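Local coordinates for protein Hen1 (Anabaena variabilis, PDB 3JWH) that probably transfers a methyl group from S-adenosylmethionine to the 2'-oxygen of the 3'-terminal nucleotide of RNA, at residues 11-19 and 191-202. Residues are numbered along the deposited sequence; the frame is centred on the assembly and turned at random.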
# COMPACT_ATOMS: atom_id res chain seq x y z
N ILE A 11 -5.40 15.09 13.10
CA ILE A 11 -4.64 15.02 11.82
C ILE A 11 -3.22 14.53 12.07
O ILE A 11 -2.26 15.24 11.80
CB ILE A 11 -4.62 16.39 11.16
N SER A 12 -3.11 13.32 12.61
CA SER A 12 -1.81 12.70 12.87
C SER A 12 -1.12 12.30 11.56
O SER A 12 -1.73 12.39 10.49
CB SER A 12 -1.98 11.46 13.75
OG SER A 12 -0.81 10.67 13.75
N LEU A 13 0.13 11.86 11.64
CA LEU A 13 0.86 11.46 10.44
C LEU A 13 0.23 10.24 9.79
O LEU A 13 0.01 10.23 8.58
CB LEU A 13 2.33 11.16 10.77
CG LEU A 13 3.17 10.66 9.60
CD1 LEU A 13 3.04 11.59 8.41
CD2 LEU A 13 4.62 10.55 10.04
N ASN A 14 -0.05 9.22 10.60
CA ASN A 14 -0.66 7.99 10.11
C ASN A 14 -2.01 8.27 9.48
O ASN A 14 -2.34 7.72 8.43
CB ASN A 14 -0.85 6.99 11.24
CG ASN A 14 0.45 6.63 11.91
OD1 ASN A 14 1.44 6.35 11.25
ND2 ASN A 14 0.45 6.63 13.24
N GLN A 15 -2.78 9.12 10.14
CA GLN A 15 -4.09 9.47 9.62
C GLN A 15 -3.91 10.23 8.32
O GLN A 15 -4.77 10.19 7.44
CB GLN A 15 -4.85 10.34 10.63
CG GLN A 15 -6.24 10.75 10.16
CD GLN A 15 -7.14 9.56 9.89
OE1 GLN A 15 -7.33 8.70 10.75
NE2 GLN A 15 -7.70 9.51 8.69
N GLN A 16 -2.79 10.92 8.19
CA GLN A 16 -2.54 11.65 6.95
C GLN A 16 -2.24 10.67 5.84
O GLN A 16 -2.66 10.87 4.70
CB GLN A 16 -1.36 12.60 7.11
CG GLN A 16 -1.75 13.97 7.61
CD GLN A 16 -0.61 14.96 7.48
OE1 GLN A 16 -0.78 16.14 7.77
NE2 GLN A 16 0.55 14.47 7.05
N ARG A 17 -1.52 9.62 6.18
CA ARG A 17 -1.17 8.61 5.20
C ARG A 17 -2.43 7.91 4.73
O ARG A 17 -2.69 7.83 3.53
CB ARG A 17 -0.19 7.59 5.80
CG ARG A 17 0.53 6.78 4.73
CD ARG A 17 1.56 5.83 5.32
NE ARG A 17 2.56 6.51 6.12
CZ ARG A 17 2.51 6.62 7.44
NH1 ARG A 17 1.50 6.09 8.12
NH2 ARG A 17 3.46 7.28 8.09
N MET A 18 -3.23 7.42 5.67
CA MET A 18 -4.46 6.74 5.31
C MET A 18 -5.36 7.58 4.42
O MET A 18 -5.88 7.10 3.41
CB MET A 18 -5.21 6.28 6.55
CG MET A 18 -5.43 4.78 6.59
SD MET A 18 -3.90 3.85 6.80
CE MET A 18 -3.82 3.82 8.58
N ASN A 19 -5.56 8.85 4.79
CA ASN A 19 -6.41 9.74 4.00
C ASN A 19 -5.83 9.87 2.59
O ASN A 19 -6.56 9.90 1.60
CB ASN A 19 -6.47 11.13 4.63
CG ASN A 19 -7.42 11.19 5.82
OD1 ASN A 19 -8.64 11.08 5.67
ND2 ASN A 19 -6.86 11.36 7.02
N ILE A 191 2.57 13.09 1.07
CA ILE A 191 1.38 13.28 1.89
C ILE A 191 1.62 14.15 3.12
O ILE A 191 0.69 14.77 3.63
CB ILE A 191 0.78 11.91 2.31
CG1 ILE A 191 1.70 11.18 3.28
CG2 ILE A 191 0.56 11.05 1.07
CD1 ILE A 191 1.56 11.63 4.73
N GLY A 192 2.87 14.20 3.59
CA GLY A 192 3.18 15.01 4.75
C GLY A 192 3.09 16.51 4.51
O GLY A 192 2.08 17.02 4.02
N GLU A 193 4.15 17.23 4.87
CA GLU A 193 4.18 18.68 4.68
C GLU A 193 5.56 19.16 4.24
O GLU A 193 6.56 18.94 4.92
CB GLU A 193 3.79 19.38 5.98
CG GLU A 193 2.31 19.24 6.31
CD GLU A 193 1.99 19.67 7.73
OE1 GLU A 193 2.30 20.83 8.09
OE2 GLU A 193 1.41 18.85 8.47
N ALA A 194 5.59 19.83 3.08
CA ALA A 194 6.83 20.35 2.51
C ALA A 194 7.71 21.01 3.57
O ALA A 194 7.21 21.74 4.43
CB ALA A 194 6.52 21.34 1.40
N ASP A 195 9.01 20.74 3.51
CA ASP A 195 9.95 21.30 4.47
C ASP A 195 10.04 22.84 4.41
O ASP A 195 10.02 23.49 5.46
CB ASP A 195 11.33 20.69 4.28
CG ASP A 195 12.30 21.08 5.38
OD1 ASP A 195 13.51 20.87 5.21
OD2 ASP A 195 11.83 21.60 6.42
N PRO A 196 10.14 23.43 3.20
CA PRO A 196 10.16 22.84 1.86
C PRO A 196 11.58 22.70 1.31
O PRO A 196 11.92 23.28 0.27
CB PRO A 196 9.33 23.83 1.05
CG PRO A 196 9.81 25.13 1.60
CD PRO A 196 9.88 24.89 3.11
N GLU A 197 12.41 21.92 2.01
CA GLU A 197 13.78 21.68 1.59
C GLU A 197 14.02 20.18 1.45
O GLU A 197 14.71 19.73 0.54
CB GLU A 197 14.76 22.27 2.59
CG GLU A 197 16.21 22.04 2.22
CD GLU A 197 17.17 22.65 3.22
OE1 GLU A 197 17.20 22.19 4.38
OE2 GLU A 197 17.89 23.60 2.84
N VAL A 198 13.44 19.40 2.37
CA VAL A 198 13.58 17.94 2.34
C VAL A 198 12.24 17.28 2.03
O VAL A 198 12.08 16.08 2.24
CB VAL A 198 14.10 17.37 3.68
CG1 VAL A 198 15.50 17.86 3.94
CG2 VAL A 198 13.17 17.77 4.81
N GLY A 199 11.29 18.06 1.52
CA GLY A 199 9.98 17.53 1.18
C GLY A 199 9.16 17.08 2.38
O GLY A 199 9.49 17.40 3.52
N SER A 200 8.08 16.34 2.11
CA SER A 200 7.20 15.83 3.16
C SER A 200 7.77 14.59 3.83
O SER A 200 8.64 13.92 3.28
CB SER A 200 5.82 15.54 2.58
OG SER A 200 5.31 16.68 1.92
N PRO A 201 7.28 14.26 5.04
CA PRO A 201 7.74 13.09 5.79
C PRO A 201 7.39 11.73 5.19
O PRO A 201 8.05 10.73 5.47
CB PRO A 201 7.11 13.30 7.16
CG PRO A 201 5.81 13.94 6.81
CD PRO A 201 6.21 14.96 5.77
N THR A 202 6.34 11.69 4.37
CA THR A 202 5.91 10.45 3.72
C THR A 202 5.83 10.58 2.20
O THR A 202 5.13 11.46 1.67
CB THR A 202 4.51 10.00 4.24
OG1 THR A 202 4.56 9.76 5.65
CG2 THR A 202 4.06 8.72 3.52
O HOH W 1 6.13 7.52 6.58
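Leu13, Gln16 and Arg17, on one side of the first turns of helix 13-27, meet Ile191 and Thr202, which flank the hairpin loop between the antiparallel strands 184-188 and 202-209. The setting is the Rossmann-like fold of class I methyltransferases, with strand order 3-2-1-4-5-7-6, and the contact joins its leading helix to the loop between its last two strands.

The apolar part of the contact gathers around the end of Ile191. Its CG1 lies between the backbone N and the carbonyl carbon (chi1 68°), which carries CD1 up to the helix, 4.0 Å from Leu13 CD1 and 3.9 Å from Gln16 CB. A branched aliphatic chain suits this spot, where its methyl meets those two carbons but also lies against the Gln16 amide nitrogen. Leu13 crosses Ile191 at about a right angle and also brings CD1 to within 4.0 Å of Pro201 CG, whose ring adds a rigid apolar surface.

The outer side is looser and polar. Gln16 extends its chain toward the Ile191-Gly192 backbone, yet its NE2, 3.4 Å from Ile191 O, approaches at too poor an angle to bond. Beyond it, the exposed Glu193 merely brings OE2 near Gln16 OE1, with amide and carboxylate planes 53° apart. Gly192 allows the chain to pass close to Pro201, whose CD would collide with a beta carbon there.

On the buried side Arg17 is fixed by polar partners: NE forms a salt bridge with Glu110, a residue of the S-adenosyl-L-homocysteine pocket, and NH1 gives Asn14 OD1 a nearly straight bond in the guanidinium plane. Thr202, with both a methyl and a hydroxyl, turns CG2 toward Arg17 NE, while a water accepts from Arg17 NH2 at 3.1 Å and hydrogen-bonds Thr202 OG1 at 2.9 Å.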